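Local coordinates for 75aa long hypothetical regulatory protein AsnC (Pyrococcus horikoshii, PDB 2CVI) that is of unknown function but, as a self-associating Lrp/AsnC ligand-binding domain, probably binds a small effector in a regulatory role, at residues Ala4-Thr10 with Tyr38-Val44; Ala24-Val28 with Phe55-Lys59; Glu17-Leu22 with Ile60-Ile66. One frame throughout, in Å; residues are numbered along the deposited sequence.

Interaction 1: residues Ala4-Thr10 with Tyr38-Val44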
loop_
_atom_site.group_PDB
_atom_site.type_symbol
_atom_site.label_atom_id
_atom_site.label_comp_id
_atom_site.label_asym_id
_atom_site.label_seq_id
_atom_site.Cartn_x
_atom_site.Cartn_y
_atom_site.Cartn_z
ATOM N N ALA A 4 1.011 7.545 -6.557
ATOM C CA ALA A 4 -0.160 7.247 -5.732
ATOM C C ALA A 4 -0.384 5.756 -5.587
ATOM O O ALA A 4 0.090 4.970 -6.388
ATOM C CB ALA A 4 -1.429 7.902 -6.366
ATOM N N PHE A 5 -1.077 5.372 -4.523
ATOM C CA PHE A 5 -1.455 3.983 -4.327
ATOM C C PHE A 5 -2.969 3.940 -4.431
ATOM O O PHE A 5 -3.660 4.726 -3.771
ATOM C CB PHE A 5 -1.048 3.492 -2.939
ATOM C CG PHE A 5 0.395 3.162 -2.836
ATOM C CD1 PHE A 5 0.843 1.867 -3.106
ATOM C CD2 PHE A 5 1.316 4.157 -2.538
ATOM C CE1 PHE A 5 2.176 1.562 -3.100
ATOM C CE2 PHE A 5 2.680 3.891 -2.516
ATOM C CZ PHE A 5 3.127 2.579 -2.804
ATOM N N ILE A 6 -3.474 3.064 -5.289
ATOM C CA ILE A 6 -4.924 2.930 -5.443
ATOM C C ILE A 6 -5.325 1.613 -4.759
ATOM O O ILE A 6 -4.823 0.545 -5.158
ATOM C CB ILE A 6 -5.337 2.873 -6.926
ATOM C CG1 ILE A 6 -4.856 4.103 -7.712
ATOM C CG2 ILE A 6 -6.906 2.836 -6.982
ATOM C CD1 ILE A 6 -5.096 3.973 -9.223
ATOM N N LEU A 7 -6.177 1.680 -3.739
ATOM C CA LEU A 7 -6.640 0.497 -3.003
ATOM C C LEU A 7 -7.960 0.109 -3.633
ATOM O O LEU A 7 -8.836 0.958 -3.788
ATOM C CB LEU A 7 -6.809 0.820 -1.505
ATOM C CG LEU A 7 -5.606 1.091 -0.575
ATOM C CD1 LEU A 7 -4.833 -0.174 -0.331
ATOM C CD2 LEU A 7 -4.736 2.223 -1.095
ATOM N N MET A 8 -8.111 -1.164 -3.989
ATOM C CA MET A 8 -9.286 -1.620 -4.712
ATOM C C MET A 8 -10.056 -2.760 -4.100
ATOM O O MET A 8 -9.471 -3.673 -3.508
ATOM C CB MET A 8 -8.881 -2.065 -6.118
ATOM C CG MET A 8 -7.975 -1.047 -6.877
ATOM S SD MET A 8 -7.663 -1.685 -8.536
ATOM C CE MET A 8 -6.716 -0.265 -9.255
ATOM N N VAL A 9 -11.385 -2.693 -4.268
ATOM C CA VAL A 9 -12.314 -3.763 -3.864
ATOM C C VAL A 9 -12.685 -4.382 -5.200
ATOM O O VAL A 9 -13.033 -3.696 -6.159
ATOM C CB VAL A 9 -13.574 -3.217 -3.176
ATOM C CG1 VAL A 9 -14.581 -4.369 -2.957
ATOM C CG2 VAL A 9 -13.220 -2.548 -1.895
ATOM N N THR A 10 -12.561 -5.690 -5.333
ATOM C CA THR A 10 -12.909 -6.314 -6.588
ATOM C C THR A 10 -13.882 -7.455 -6.357
ATOM O O THR A 10 -13.993 -7.958 -5.239
ATOM C CB THR A 10 -11.682 -6.920 -7.307
ATOM O OG1 THR A 10 -11.184 -8.024 -6.543
ATOM C CG2 THR A 10 -10.557 -5.922 -7.454
ATOM N N TYR A 38 -8.999 -4.189 1.633
ATOM C CA TYR A 38 -9.001 -4.129 0.184
ATOM C C TYR A 38 -8.444 -5.423 -0.395
ATOM O O TYR A 38 -7.766 -6.194 0.310
ATOM C CB TYR A 38 -8.162 -2.938 -0.273
ATOM C CG TYR A 38 -8.763 -1.605 0.143
ATOM C CD1 TYR A 38 -9.771 -1.009 -0.618
ATOM C CD2 TYR A 38 -8.345 -0.975 1.306
ATOM C CE1 TYR A 38 -10.364 0.205 -0.220
ATOM C CE2 TYR A 38 -8.927 0.244 1.717
ATOM C CZ TYR A 38 -9.921 0.811 0.947
ATOM O OH TYR A 38 -10.462 2.010 1.339
ATOM N N ASP A 39 -8.748 -5.662 -1.666
ATOM C CA ASP A 39 -8.326 -6.850 -2.398
ATOM C C ASP A 39 -7.101 -6.703 -3.250
ATOM O O ASP A 39 -6.421 -7.695 -3.561
ATOM C CB ASP A 39 -9.472 -7.315 -3.309
ATOM C CG ASP A 39 -10.736 -7.599 -2.531
ATOM O OD1 ASP A 39 -10.688 -8.485 -1.641
ATOM O OD2 ASP A 39 -11.768 -6.963 -2.815
ATOM N N LEU A 40 -6.874 -5.472 -3.709
ATOM C CA LEU A 40 -5.742 -5.214 -4.584
ATOM C C LEU A 40 -5.165 -3.853 -4.272
ATOM O O LEU A 40 -5.897 -2.926 -3.953
ATOM C CB LEU A 40 -6.204 -5.254 -6.068
ATOM C CG LEU A 40 -5.237 -5.167 -7.260
ATOM C CD1 LEU A 40 -4.177 -6.262 -7.158
ATOM C CD2 LEU A 40 -6.032 -5.305 -8.570
ATOM N N ILE A 41 -3.838 -3.743 -4.319
ATOM C CA ILE A 41 -3.171 -2.456 -4.115
ATOM C C ILE A 41 -2.288 -2.239 -5.335
ATOM O O ILE A 41 -1.510 -3.104 -5.715
ATOM C CB ILE A 41 -2.267 -2.435 -2.911
ATOM C CG1 ILE A 41 -3.083 -2.576 -1.649
ATOM C CG2 ILE A 41 -1.487 -1.053 -2.880
ATOM C CD1 ILE A 41 -2.238 -2.552 -0.414
ATOM N N VAL A 42 -2.403 -1.066 -5.938
ATOM C CA VAL A 42 -1.629 -0.763 -7.129
ATOM C C VAL A 42 -0.890 0.559 -6.943
ATOM O O VAL A 42 -1.432 1.516 -6.368
ATOM C CB VAL A 42 -2.567 -0.707 -8.353
ATOM C CG1 VAL A 42 -3.521 -1.931 -8.304
ATOM C CG2 VAL A 42 -3.345 0.585 -8.402
ATOM N N LYS A 43 0.378 0.599 -7.347
ATOM C CA LYS A 43 1.177 1.826 -7.250
ATOM C C LYS A 43 1.197 2.382 -8.665
ATOM O O LYS A 43 1.580 1.692 -9.612
ATOM C CB LYS A 43 2.644 1.585 -6.785
ATOM C CG LYS A 43 3.401 2.911 -6.478
ATOM C CD LYS A 43 4.893 2.707 -6.104
ATOM C CE LYS A 43 5.536 4.007 -5.635
ATOM N NZ LYS A 43 7.027 3.834 -5.611
ATOM N N VAL A 44 0.773 3.635 -8.805
ATOM C CA VAL A 44 0.784 4.304 -10.105
ATOM C C VAL A 44 1.596 5.592 -10.056
ATOM O O VAL A 44 1.786 6.211 -9.004
ATOM C CB VAL A 44 -0.630 4.699 -10.563
ATOM C CG1 VAL A 44 -1.481 3.481 -10.780
ATOM C CG2 VAL A 44 -1.270 5.594 -9.543
#
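Met-8 O accepts two N-H groups, Asp-39 N at 2.8 Å and Leu-40 N at 3.2 Å, forming a classic beta bulge in the antiparallel pairing of 4-10 with 38-44. Met-8 N donates to Leu-40 O, while Ala-4 with Val-44 and Ile-6 with Val-42 each exchange two backbone bonds. Past the bulge a side chain takes over: with CG set beside its own N (chi1 -57°), Asp-39 receives Thr-10 N on OD2 at 2.9 Å, from the anti side and 20° out of the carboxylate plane.

Beta-branched residues fit the extended backbone, and Val-42 CG2 presses on Ile-6 CB at 3.4 Å. Leu-7 CB lies centrally over the Tyr-38 ring, a CH-pi contact 3.5 Å from the centroid. Lys-43 CG sits over the Phe-5 ring nearer its rim, and Lys-43 NZ hydrogen-bonds with Tyr-32 OH of the second subunit.

Both strands are internal: backbone hydrogen bonds join Phe-5, Leu-7 and Val-9 to strand 66-77 (Met-72, Ser-70, Gln-67 with Met-68) and Ile-41 to Tyr-32 of 28-33. Ala-4, Ile-6 and Val-44 pack under helix 49-59 and Leu-40 under helix 15-23, whereas Phe-5 and Ile-41 meet the second subunit.

Interaction 2: residues Ala24-Val28 with Phe55-Lys59. With K (potassium ion), chain C.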
loop_
_atom_site.group_PDB
_atom_site.type_symbol
_atom_site.label_atom_id
_atom_site.label_comp_id
_atom_site.label_asym_id
_atom_site.label_seq_id
_atom_site.Cartn_x
_atom_site.Cartn_y
_atom_site.Cartn_z
ATOM N N ALA A 24 -0.281 -4.284 -17.162
ATOM C CA ALA A 24 0.056 -4.015 -18.562
ATOM C C ALA A 24 -0.087 -2.540 -18.897
ATOM O O ALA A 24 0.393 -2.070 -19.920
ATOM C CB ALA A 24 -0.817 -4.858 -19.481
ATOM N N MET A 25 -0.745 -1.796 -18.004
ATOM C CA MET A 25 -0.940 -0.367 -18.274
ATOM C C MET A 25 0.308 0.416 -17.935
ATOM O O MET A 25 0.938 0.216 -16.892
ATOM C CB MET A 25 -2.127 0.184 -17.477
ATOM C CG MET A 25 -3.445 -0.445 -17.823
ATOM S SD MET A 25 -4.781 0.040 -16.735
ATOM C CE MET A 25 -6.140 -0.940 -17.452
ATOM N N PRO A 26 0.684 1.359 -18.803
ATOM C CA PRO A 26 1.891 2.122 -18.520
ATOM C C PRO A 26 1.953 2.889 -17.187
ATOM O O PRO A 26 3.009 3.020 -16.593
ATOM C CB PRO A 26 2.038 3.002 -19.775
ATOM C CG PRO A 26 0.668 3.189 -20.220
ATOM C CD PRO A 26 0.014 1.839 -20.028
ATOM N N GLU A 27 0.809 3.351 -16.714
ATOM C CA GLU A 27 0.779 4.081 -15.463
ATOM C C GLU A 27 1.043 3.190 -14.243
ATOM O O GLU A 27 1.480 3.683 -13.207
ATOM C CB GLU A 27 -0.593 4.708 -15.251
ATOM C CG GLU A 27 -0.955 5.789 -16.249
ATOM C CD GLU A 27 -1.551 5.257 -17.539
ATOM O OE1 GLU A 27 -1.702 4.006 -17.715
ATOM O OE2 GLU A 27 -1.876 6.130 -18.375
ATOM N N VAL A 28 0.711 1.904 -14.369
ATOM C CA VAL A 28 0.813 0.972 -13.265
ATOM C C VAL A 28 2.211 0.415 -13.122
ATOM O O VAL A 28 2.714 -0.260 -14.041
ATOM C CB VAL A 28 -0.208 -0.166 -13.400
ATOM C CG1 VAL A 28 -0.005 -1.187 -12.278
ATOM C CG2 VAL A 28 -1.615 0.414 -13.351
ATOM N N PHE A 55 -7.285 8.441 -14.850
ATOM C CA PHE A 55 -7.028 7.010 -14.730
ATOM C C PHE A 55 -8.034 6.373 -13.774
ATOM O O PHE A 55 -8.594 5.309 -14.070
ATOM C CB PHE A 55 -5.608 6.806 -14.205
ATOM C CG PHE A 55 -5.201 5.370 -14.097
ATOM C CD1 PHE A 55 -4.643 4.725 -15.194
ATOM C CD2 PHE A 55 -5.397 4.648 -12.916
ATOM C CE1 PHE A 55 -4.278 3.377 -15.117
ATOM C CE2 PHE A 55 -5.036 3.278 -12.826
ATOM C CZ PHE A 55 -4.474 2.659 -13.937
ATOM N N ILE A 56 -8.240 7.004 -12.618
ATOM C CA ILE A 56 -9.144 6.486 -11.604
ATOM C C ILE A 56 -10.604 6.482 -12.028
ATOM O O ILE A 56 -11.304 5.505 -11.785
ATOM C CB ILE A 56 -9.013 7.343 -10.308
ATOM C CG1 ILE A 56 -7.649 7.079 -9.660
ATOM C CG2 ILE A 56 -10.166 7.045 -9.329
ATOM C CD1 ILE A 56 -7.346 7.985 -8.490
ATOM N N THR A 57 -11.081 7.548 -12.661
ATOM C CA THR A 57 -12.508 7.551 -12.979
ATOM C C THR A 57 -12.857 7.017 -14.369
ATOM O O THR A 57 -13.958 6.455 -14.565
ATOM C CB THR A 57 -13.099 8.945 -12.752
ATOM O OG1 THR A 57 -12.594 9.800 -13.767
ATOM C CG2 THR A 57 -12.704 9.514 -11.356
ATOM N N GLU A 58 -11.930 7.108 -15.312
ATOM C CA GLU A 58 -12.185 6.563 -16.644
ATOM C C GLU A 58 -11.575 5.197 -16.917
ATOM O O GLU A 58 -12.296 4.262 -17.251
ATOM C CB GLU A 58 -11.701 7.499 -17.737
ATOM C CG GLU A 58 -12.202 8.930 -17.600
ATOM C CD GLU A 58 -11.687 9.823 -18.730
ATOM O OE1 GLU A 58 -11.518 11.045 -18.537
ATOM O OE2 GLU A 58 -11.459 9.305 -19.836
ATOM N N LYS A 59 -10.256 5.086 -16.790
ATOM C CA LYS A 59 -9.609 3.810 -17.101
ATOM C C LYS A 59 -10.083 2.664 -16.225
ATOM O O LYS A 59 -10.331 1.575 -16.721
ATOM C CB LYS A 59 -8.093 3.950 -17.006
ATOM C CG LYS A 59 -7.342 2.839 -17.731
ATOM C CD LYS A 59 -6.099 3.422 -18.396
ATOM C CE LYS A 59 -5.402 2.456 -19.325
ATOM N NZ LYS A 59 -4.068 3.019 -19.759
HETATM K K K C . 3.130 -1.262 -16.273
HETATM O O HOH W 1 3.114 -0.891 -19.515
HETATM O O HOH W 2 -4.169 6.111 -19.677
#
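Met-25 plays two parts: its side chain packs on Phe-55 and Lys-59 of the helix, while its backbone O binds a potassium ion at 2.7 Å. Val-28 O binds the same ion at 2.5 Å, and Leu-23 completes the protein's share of the site; water 1, held by Ala-24 O, is a more distant neighbour of the metal. Neutral carbonyl oxygens suit a large monovalent cation, and a type I turn from Met-25 to Val-28 presents two of them. Val-28 N donates to Met-25 O at 3.0 Å, so that oxygen serves both the turn and the metal. Pro-26, with its restricted phi, fits the second position of the turn.

The unbranched Met-25 chain runs extended and slides past Lys-59 in the opposite direction, SD lying 3.6 Å from Lys-59 CE. SD also approaches Phe-55 CE1 at 3.7 Å, an oblique Met-aromatic contact with the sulfur 68° off the ring normal. Val-28 CG2 touches CZ of the same ring, the two side chains crossing at about a right angle.

Glu-27 bends at chi2 (85°), bringing its carboxylate obliquely against the ring and toward Lys-59. The direct salt bridge, from Lys-59 NZ to Glu-27 OE1 at 3.3 Å, is weak as a hydrogen bond. Water 2 bridges the pair a second time: it donates to Glu-27 OE2 at 2.6 Å and accepts from Lys-59 NZ at 3.1 Å. Long, flexible charged chains thus lie toward solvent, the buried Phe-55 ring inside.

Phe-55 and Lys-59, one turn apart, bring helix 49-59 over the loop between helix 15-23 and strand 28-33. Phe-55 continues inward onto Ile-6 and Val-44 of the sheet, and the backbone of Glu-27 hydrogen-bonds that of Glu-45 of strand 40-46.

Interaction 3: residues Glu17-Leu22 with Ile60-Ile66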
loop_
_atom_site.group_PDB
_atom_site.type_symbol
_atom_site.label_atom_id
_atom_site.label_comp_id
_atom_site.label_asym_id
_atom_site.label_seq_id
_atom_site.Cartn_x
_atom_site.Cartn_y
_atom_site.Cartn_z
ATOM N N GLU A 17 -6.767 -11.544 -12.892
ATOM C CA GLU A 17 -7.177 -11.133 -14.247
ATOM C C GLU A 17 -7.023 -9.632 -14.357
ATOM O O GLU A 17 -6.467 -9.117 -15.336
ATOM C CB GLU A 17 -8.655 -11.474 -14.518
ATOM C CG GLU A 17 -9.256 -10.693 -15.713
ATOM C CD GLU A 17 -10.753 -10.940 -15.942
ATOM O OE1 GLU A 17 -11.398 -10.118 -16.626
ATOM O OE2 GLU A 17 -11.289 -11.952 -15.457
ATOM N N VAL A 18 -7.553 -8.939 -13.353
ATOM C CA VAL A 18 -7.491 -7.487 -13.256
ATOM C C VAL A 18 -6.040 -7.065 -13.030
ATOM O O VAL A 18 -5.584 -6.102 -13.610
ATOM C CB VAL A 18 -8.372 -6.946 -12.050
ATOM C CG1 VAL A 18 -7.985 -5.496 -11.699
ATOM C CG2 VAL A 18 -9.854 -7.005 -12.429
ATOM N N MET A 19 -5.342 -7.784 -12.152
ATOM C CA MET A 19 -3.946 -7.481 -11.821
ATOM C C MET A 19 -3.120 -7.518 -13.114
ATOM O O MET A 19 -2.316 -6.634 -13.377
ATOM C CB MET A 19 -3.425 -8.515 -10.802
ATOM C CG MET A 19 -2.926 -7.992 -9.416
ATOM S SD MET A 19 -1.169 -8.493 -9.115
ATOM C CE MET A 19 -1.156 -10.193 -9.609
ATOM N N GLU A 20 -3.337 -8.520 -13.952
ATOM C CA GLU A 20 -2.563 -8.560 -15.179
ATOM C C GLU A 20 -2.958 -7.476 -16.159
ATOM O O GLU A 20 -2.097 -6.917 -16.852
ATOM C CB GLU A 20 -2.618 -9.937 -15.803
ATOM C CG GLU A 20 -1.828 -10.935 -14.948
ATOM C CD GLU A 20 -0.474 -10.368 -14.468
ATOM O OE1 GLU A 20 -0.343 -10.089 -13.247
ATOM O OE2 GLU A 20 0.453 -10.196 -15.312
ATOM N N LYS A 21 -4.246 -7.142 -16.228
ATOM C CA LYS A 21 -4.634 -6.056 -17.111
ATOM C C LYS A 21 -4.078 -4.752 -16.572
ATOM O O LYS A 21 -3.685 -3.877 -17.342
ATOM C CB LYS A 21 -6.149 -5.914 -17.221
ATOM C CG LYS A 21 -6.820 -6.970 -18.093
ATOM C CD LYS A 21 -8.340 -6.672 -18.149
ATOM C CE LYS A 21 -9.073 -7.591 -19.126
ATOM N NZ LYS A 21 -9.217 -9.009 -18.706
ATOM N N LEU A 22 -4.057 -4.618 -15.244
ATOM C CA LEU A 22 -3.530 -3.400 -14.639
ATOM C C LEU A 22 -2.042 -3.265 -14.870
ATOM O O LEU A 22 -1.578 -2.231 -15.279
ATOM C CB LEU A 22 -3.820 -3.353 -13.121
ATOM C CG LEU A 22 -5.275 -3.126 -12.714
ATOM C CD1 LEU A 22 -5.415 -3.393 -11.235
ATOM C CD2 LEU A 22 -5.689 -1.711 -13.062
ATOM N N ILE A 60 -10.211 2.894 -14.922
ATOM C CA ILE A 60 -10.660 1.827 -14.037
ATOM C C ILE A 60 -12.083 1.376 -14.368
ATOM O O ILE A 60 -12.405 0.197 -14.195
ATOM C CB ILE A 60 -10.562 2.241 -12.554
ATOM C CG1 ILE A 60 -9.084 2.403 -12.184
ATOM C CG2 ILE A 60 -11.231 1.182 -11.651
ATOM C CD1 ILE A 60 -8.205 1.209 -12.502
ATOM N N ARG A 61 -12.926 2.283 -14.875
ATOM C CA ARG A 61 -14.276 1.874 -15.249
ATOM C C ARG A 61 -14.346 0.938 -16.461
ATOM O O ARG A 61 -15.420 0.413 -16.773
ATOM C CB ARG A 61 -15.167 3.124 -15.449
ATOM C CG ARG A 61 -15.741 3.601 -14.135
ATOM C CD ARG A 61 -16.801 4.691 -14.360
ATOM N NE ARG A 61 -17.548 4.998 -13.155
ATOM C CZ ARG A 61 -17.183 5.934 -12.274
ATOM N NH1 ARG A 61 -16.066 6.637 -12.500
ATOM N NH2 ARG A 61 -17.950 6.188 -11.202
ATOM N N LYS A 62 -13.218 0.718 -17.140
ATOM C CA LYS A 62 -13.196 -0.233 -18.268
ATOM C C LYS A 62 -13.186 -1.649 -17.705
ATOM O O LYS A 62 -13.406 -2.610 -18.447
ATOM C CB LYS A 62 -11.946 -0.030 -19.158
ATOM C CG LYS A 62 -11.894 1.344 -19.838
ATOM C CD LYS A 62 -10.661 1.534 -20.729
ATOM C CE LYS A 62 -10.696 0.570 -21.891
ATOM N NZ LYS A 62 -12.050 0.546 -22.506
ATOM N N MET A 63 -12.937 -1.780 -16.397
ATOM C CA MET A 63 -12.903 -3.081 -15.730
ATOM C C MET A 63 -13.977 -3.102 -14.656
ATOM O O MET A 63 -13.720 -2.797 -13.494
ATOM C CB MET A 63 -11.518 -3.320 -15.109
ATOM C CG MET A 63 -10.436 -3.423 -16.169
ATOM S SD MET A 63 -8.760 -3.297 -15.500
ATOM C CE MET A 63 -8.761 -1.541 -15.196
ATOM N N PRO A 64 -15.211 -3.486 -15.016
ATOM C CA PRO A 64 -16.264 -3.501 -13.994
ATOM C C PRO A 64 -16.056 -4.470 -12.832
ATOM O O PRO A 64 -16.788 -4.446 -11.846
ATOM C CB PRO A 64 -17.536 -3.765 -14.807
ATOM C CG PRO A 64 -17.041 -4.558 -15.996
ATOM C CD PRO A 64 -15.718 -3.878 -16.344
ATOM N N GLU A 65 -15.016 -5.291 -12.951
ATOM C CA GLU A 65 -14.677 -6.206 -11.870
ATOM C C GLU A 65 -14.180 -5.387 -10.663
ATOM O O GLU A 65 -14.195 -5.844 -9.515
ATOM C CB GLU A 65 -13.557 -7.162 -12.307
ATOM C CG GLU A 65 -13.914 -8.145 -13.420
ATOM C CD GLU A 65 -13.864 -7.557 -14.809
ATOM O OE1 GLU A 65 -13.433 -6.405 -14.971
ATOM O OE2 GLU A 65 -14.253 -8.267 -15.763
ATOM N N ILE A 66 -13.710 -4.172 -10.929
ATOM C CA ILE A 66 -13.236 -3.301 -9.855
ATOM C C ILE A 66 -14.452 -2.507 -9.350
ATOM O O ILE A 66 -14.985 -1.640 -10.059
ATOM C CB ILE A 66 -12.132 -2.354 -10.350
ATOM C CG1 ILE A 66 -10.933 -3.160 -10.872
ATOM C CG2 ILE A 66 -11.703 -1.457 -9.203
ATOM C CD1 ILE A 66 -9.857 -2.352 -11.578
#
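Leu-22 CD2 meets two side-chain ends of 60-66, Met-63 CE at 3.7 Å and Ile-60 CD1 at 3.9 Å. The Met-63 chain makes this possible by bending at chi3 (-75°), which turns its methyl toward the end of Leu-22; a flexible thioether fits well between branched aliphatic neighbours. Next to it both methyls of Val-18 are engaged: CG1 meets Ile-66 CD1 at 3.7 Å, and CG2 meets Glu-65 CB at 3.7 Å. This inner half is purely apolar, and no hydrogen bond passes between the segments.

The setting is the ferredoxin-like alpha-beta fold of the dimeric alpha-beta barrel clan, in which two helices cover one face of a four-stranded antiparallel sheet. Here the first helix, 15-23, packs against the connection that leads from the second helix to the last strand. Leu-22, Ile-60 and Ile-66 all reach down to Met-8 on the sheet.

Toward solvent the fit slackens. Met-63 SD is only loosely apposed to Lys-21 CB. Two carboxylates come together, Glu-17 OE1 and Glu-65 OE2 lying 3.5 Å apart with their planes steeply inclined. Lys-21, one helical turn beyond Glu-17, curls at its last torsion so that NZ forms a salt bridge to Glu-17 OE1 at 3.2 Å. Its positive charge probably offsets part of the repulsion, although NZ remains 5.9 Å from Glu-65 OE2.

Overall arrangement
From the N terminus, strand 2-10 leads into helix 15-23, the potassium-binding loop and strand 28-33 before 38-44 returns beside 4-10, so interaction 1 closes the first loop and joins two central strands. Interaction 2 opens within that loop, at 24-28, and closes beyond it on helix 49-59; interaction 3 opens earlier, at 17-22, and closes last, at 60-66. Both cross interaction 1, while interaction 2 nests inside interaction 3. The sheet of interaction 1 forms the floor, where Ile-6 and Val-44 meet interaction 2 and Leu-40 meets interaction 3. Above it each of the others ties one helix to the connection next to the other, touching through Met-25 and Met-63.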